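Long-range contact in Baccell_00875 (Bacteroides cellulosilyticus DSM 14838, PDB 5NO8), which is a polysaccharide lyase that probably cleaves rhamnose caps from the glucuronic acid of complex arabinogalactan proteins: residues 66-78 / 84-96. Residues are numbered along the deposited sequence; the frame is centred on the assembly and turned at random.
Sequences VKDNYGWGLGYFT and ETVKREWRIPVEI
Strands 75-78 and 84-90 pair antiparallel as the two arms of a beta hairpin, with F77 and R88 as a hydrogen-bonded pair and Y76 and E89 as a non-hydrogen-bonded one. F77 N donates to R88 O at 3.0 Å, and R88 N returns a straighter bond to F77 O at 2.8 Å. W90 N also donates to G75 O. The hairpin edges a mixed sheet: strand 137-145 pairs with the far side of strand 75-81.

W90 makes the largest single contribution to the contact. CG sits between the backbone N and the carbonyl carbon (chi1 67°), which folds the indole back over the opposite strand. G75 CA makes a CH-pi contact over one face, 3.5 Å from the centroid of the six-membered ring of W90. G75 has no side chain, and its CA approaches the indole directly. NE1 of W90 donates to G73 O at 2.8 Å, on a lone pair in the carbonyl plane. G73 belongs to the type II turn G71-L74, so the indole ties this turn to the hairpin. Replacing this indole by an alanine is likely to leave G73 O without its donor and open a gap over G75.

F77 CD2 meets W90 CZ3 with the two side chains roughly perpendicular, while R88 CB covers a face of the phenyl ring. The guanidinium of R88 runs on to a salt bridge with E107. On the other side of the hairpin, extended K87 places NZ over the Y76 ring, a cation-pi contact of 4.5 Å to the centroid. The Y76 hydroxyl hydrogen-bonds to E201 and W203.

Beyond the strands, R91 NH1 forms a salt bridge with D68 OD1 at 3.1 Å. One water donates to both N69 O and W90 O; a second accepts from N69 ND2 and donates to E89 OE2 at 2.7 Å.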
# COMPACT_ATOMS: atom_id res chain seq x y z
N VAL A 66 7.35 13.64 18.56
CA VAL A 66 7.61 14.40 17.33
C VAL A 66 7.78 15.87 17.71
O VAL A 66 6.79 16.60 17.88
CB VAL A 66 6.49 14.25 16.29
CG1 VAL A 66 6.82 15.09 15.05
CG2 VAL A 66 6.30 12.80 15.89
N LYS A 67 9.04 16.27 17.78
CA LYS A 67 9.44 17.60 18.22
C LYS A 67 10.09 18.39 17.07
O LYS A 67 10.06 17.95 15.90
CB LYS A 67 10.33 17.47 19.46
CG LYS A 67 9.55 16.87 20.62
CD LYS A 67 10.39 16.71 21.88
CE LYS A 67 11.47 15.64 21.68
NZ LYS A 67 11.51 14.72 22.85
N ASP A 68 10.68 19.55 17.39
CA ASP A 68 10.94 20.54 16.36
C ASP A 68 12.08 20.22 15.38
O ASP A 68 12.21 20.88 14.38
CB ASP A 68 11.06 21.94 16.98
CG ASP A 68 12.38 22.16 17.72
OD1 ASP A 68 13.30 21.29 17.72
OD2 ASP A 68 12.48 23.27 18.30
N ASN A 69 12.87 19.18 15.64
CA ASN A 69 13.89 18.75 14.66
C ASN A 69 13.29 18.20 13.36
O ASN A 69 14.00 18.19 12.33
CB ASN A 69 14.81 17.72 15.28
CG ASN A 69 14.10 16.41 15.52
OD1 ASN A 69 13.31 16.31 16.44
ND2 ASN A 69 14.36 15.41 14.65
N TYR A 70 12.01 17.78 13.42
CA TYR A 70 11.28 17.23 12.26
C TYR A 70 10.46 18.23 11.47
O TYR A 70 9.70 17.84 10.56
CB TYR A 70 10.36 16.09 12.73
CG TYR A 70 11.07 14.85 13.14
CD1 TYR A 70 11.88 14.16 12.22
CD2 TYR A 70 10.91 14.30 14.40
CE1 TYR A 70 12.54 13.00 12.58
CE2 TYR A 70 11.57 13.13 14.77
CZ TYR A 70 12.36 12.48 13.84
OH TYR A 70 12.98 11.32 14.17
N GLY A 71 10.60 19.51 11.78
CA GLY A 71 9.91 20.54 11.03
C GLY A 71 10.17 20.48 9.52
O GLY A 71 11.28 20.21 9.09
N TRP A 72 9.13 20.76 8.75
CA TRP A 72 9.22 20.83 7.29
C TRP A 72 10.33 21.77 6.88
O TRP A 72 10.37 22.96 7.29
CB TRP A 72 7.89 21.33 6.71
CG TRP A 72 7.88 21.49 5.25
CD1 TRP A 72 8.58 22.40 4.53
CD2 TRP A 72 7.10 20.77 4.32
NE1 TRP A 72 8.30 22.28 3.20
CE2 TRP A 72 7.37 21.30 3.05
CE3 TRP A 72 6.17 19.73 4.43
CZ2 TRP A 72 6.80 20.78 1.89
CZ3 TRP A 72 5.58 19.24 3.27
CH2 TRP A 72 5.90 19.76 2.03
N GLY A 73 11.25 21.28 6.06
CA GLY A 73 12.33 22.14 5.58
C GLY A 73 13.64 21.98 6.32
O GLY A 73 14.69 22.44 5.84
N LEU A 74 13.60 21.34 7.49
CA LEU A 74 14.78 20.88 8.16
C LEU A 74 15.23 19.59 7.50
O LEU A 74 14.54 19.05 6.63
CB LEU A 74 14.57 20.72 9.65
CG LEU A 74 14.06 21.99 10.35
CD1 LEU A 74 13.96 21.70 11.84
CD2 LEU A 74 14.92 23.22 10.05
N GLY A 75 16.41 19.13 7.85
CA GLY A 75 16.93 17.92 7.18
C GLY A 75 18.26 17.52 7.70
O GLY A 75 18.68 17.95 8.78
N TYR A 76 18.94 16.68 6.93
CA TYR A 76 20.19 16.07 7.33
C TYR A 76 21.00 15.58 6.15
O TYR A 76 20.51 15.47 5.04
CB TYR A 76 19.91 14.91 8.32
CG TYR A 76 18.96 13.86 7.77
CD1 TYR A 76 19.41 12.84 6.96
CD2 TYR A 76 17.59 13.90 8.08
CE1 TYR A 76 18.53 11.89 6.47
CE2 TYR A 76 16.69 12.97 7.56
CZ TYR A 76 17.18 11.95 6.77
OH TYR A 76 16.32 11.02 6.27
N PHE A 77 22.27 15.31 6.41
CA PHE A 77 23.16 14.75 5.41
C PHE A 77 24.35 14.18 6.13
O PHE A 77 24.67 14.57 7.27
CB PHE A 77 23.60 15.80 4.38
CG PHE A 77 24.28 16.99 4.99
CD1 PHE A 77 25.62 16.92 5.33
CD2 PHE A 77 23.59 18.15 5.25
CE1 PHE A 77 26.26 18.01 5.92
CE2 PHE A 77 24.24 19.24 5.83
CZ PHE A 77 25.56 19.16 6.16
N THR A 78 25.01 13.24 5.47
CA THR A 78 26.27 12.71 5.94
C THR A 78 27.36 13.25 5.06
O THR A 78 27.38 12.97 3.87
CB THR A 78 26.24 11.18 5.95
OG1 THR A 78 25.21 10.74 6.84
CG2 THR A 78 27.58 10.61 6.37
N GLU A 84 37.06 10.97 7.14
CA GLU A 84 36.21 11.70 8.06
C GLU A 84 34.77 11.71 7.57
O GLU A 84 34.47 12.28 6.53
CB GLU A 84 36.70 13.15 8.18
CG GLU A 84 35.96 13.94 9.25
CD GLU A 84 36.21 15.44 9.20
OE1 GLU A 84 36.50 16.00 10.27
OE2 GLU A 84 36.07 16.07 8.12
N THR A 85 33.90 11.06 8.34
CA THR A 85 32.49 11.00 8.09
C THR A 85 31.76 11.63 9.28
O THR A 85 32.00 11.23 10.43
CB THR A 85 32.06 9.53 7.93
OG1 THR A 85 32.61 8.99 6.73
CG2 THR A 85 30.56 9.36 7.90
N VAL A 86 30.84 12.54 9.00
CA VAL A 86 30.05 13.18 10.05
C VAL A 86 28.62 13.40 9.55
O VAL A 86 28.44 13.99 8.51
CB VAL A 86 30.61 14.55 10.44
CG1 VAL A 86 29.77 15.16 11.57
CG2 VAL A 86 32.07 14.43 10.87
N LYS A 87 27.63 12.95 10.31
CA LYS A 87 26.25 13.28 10.02
C LYS A 87 25.89 14.62 10.68
O LYS A 87 26.19 14.83 11.88
CB LYS A 87 25.27 12.20 10.49
CG LYS A 87 23.83 12.61 10.24
CD LYS A 87 22.84 11.48 10.44
CE LYS A 87 21.42 11.99 10.29
NZ LYS A 87 20.42 10.93 10.50
N ARG A 88 25.28 15.49 9.89
CA ARG A 88 24.78 16.78 10.36
C ARG A 88 23.28 16.87 10.15
O ARG A 88 22.74 16.35 9.17
CB ARG A 88 25.45 17.92 9.60
CG ARG A 88 26.96 17.87 9.52
CD ARG A 88 27.63 18.06 10.85
NE ARG A 88 27.30 19.36 11.47
CZ ARG A 88 28.16 20.33 11.80
NH1 ARG A 88 27.68 21.43 12.39
NH2 ARG A 88 29.47 20.23 11.60
N GLU A 89 22.60 17.54 11.07
CA GLU A 89 21.15 17.78 10.96
C GLU A 89 21.04 19.29 11.06
O GLU A 89 21.60 19.87 12.00
CB GLU A 89 20.38 17.11 12.10
CG GLU A 89 20.51 15.60 12.15
CD GLU A 89 19.94 15.00 13.42
OE1 GLU A 89 20.58 15.12 14.49
OE2 GLU A 89 18.85 14.40 13.34
N TRP A 90 20.40 19.94 10.09
CA TRP A 90 20.21 21.39 10.21
C TRP A 90 18.94 21.65 10.98
O TRP A 90 17.91 21.00 10.76
CB TRP A 90 20.28 22.13 8.86
CG TRP A 90 19.23 21.92 7.81
CD1 TRP A 90 18.10 22.68 7.62
CD2 TRP A 90 19.27 20.98 6.74
NE1 TRP A 90 17.42 22.24 6.52
CE2 TRP A 90 18.12 21.20 5.95
CE3 TRP A 90 20.17 19.97 6.36
CZ2 TRP A 90 17.83 20.43 4.82
CZ3 TRP A 90 19.87 19.21 5.23
CH2 TRP A 90 18.71 19.44 4.49
N ARG A 91 19.04 22.57 11.95
CA ARG A 91 17.92 22.87 12.82
C ARG A 91 17.93 24.33 13.29
O ARG A 91 16.87 24.91 13.40
CB ARG A 91 17.91 21.95 14.06
CG ARG A 91 16.66 22.12 14.92
CD ARG A 91 16.61 21.15 16.09
NE ARG A 91 17.48 21.62 17.15
CZ ARG A 91 17.14 22.47 18.12
NH1 ARG A 91 15.90 22.94 18.25
NH2 ARG A 91 18.07 22.83 18.98
N ILE A 92 19.09 24.89 13.56
CA ILE A 92 19.20 26.28 14.05
C ILE A 92 19.87 27.13 12.97
O ILE A 92 21.04 26.94 12.70
CB ILE A 92 20.01 26.35 15.35
CG1 ILE A 92 19.37 25.46 16.45
CG2 ILE A 92 20.19 27.79 15.81
CD1 ILE A 92 17.91 25.77 16.78
N PRO A 93 19.13 28.07 12.38
CA PRO A 93 19.68 28.91 11.36
C PRO A 93 20.77 29.83 11.88
O PRO A 93 20.75 30.22 13.06
CB PRO A 93 18.50 29.76 10.90
CG PRO A 93 17.31 29.30 11.60
CD PRO A 93 17.72 28.36 12.66
N VAL A 94 21.69 30.17 10.99
CA VAL A 94 22.62 31.28 11.22
C VAL A 94 21.97 32.62 10.86
O VAL A 94 22.35 33.64 11.39
CB VAL A 94 23.98 31.11 10.54
CG1 VAL A 94 24.66 29.84 11.03
CG2 VAL A 94 23.91 31.10 9.03
N GLU A 95 21.01 32.61 9.94
CA GLU A 95 20.25 33.81 9.58
C GLU A 95 18.81 33.43 9.22
O GLU A 95 18.57 32.42 8.54
CB GLU A 95 20.92 34.53 8.40
CG GLU A 95 20.31 35.89 8.04
CD GLU A 95 20.69 36.39 6.65
OE1 GLU A 95 21.65 35.86 6.03
OE2 GLU A 95 20.02 37.34 6.17
N ILE A 96 17.85 34.22 9.69
CA ILE A 96 16.45 34.00 9.29
C ILE A 96 15.85 35.38 9.11
O ILE A 96 16.07 36.26 9.95
CB ILE A 96 15.67 33.09 10.28
CG1 ILE A 96 14.19 32.97 9.91
CG2 ILE A 96 15.86 33.52 11.73
CD1 ILE A 96 13.50 31.86 10.67
O HOH W 1 16.66 18.67 12.21
O HOH W 2 16.57 15.67 12.66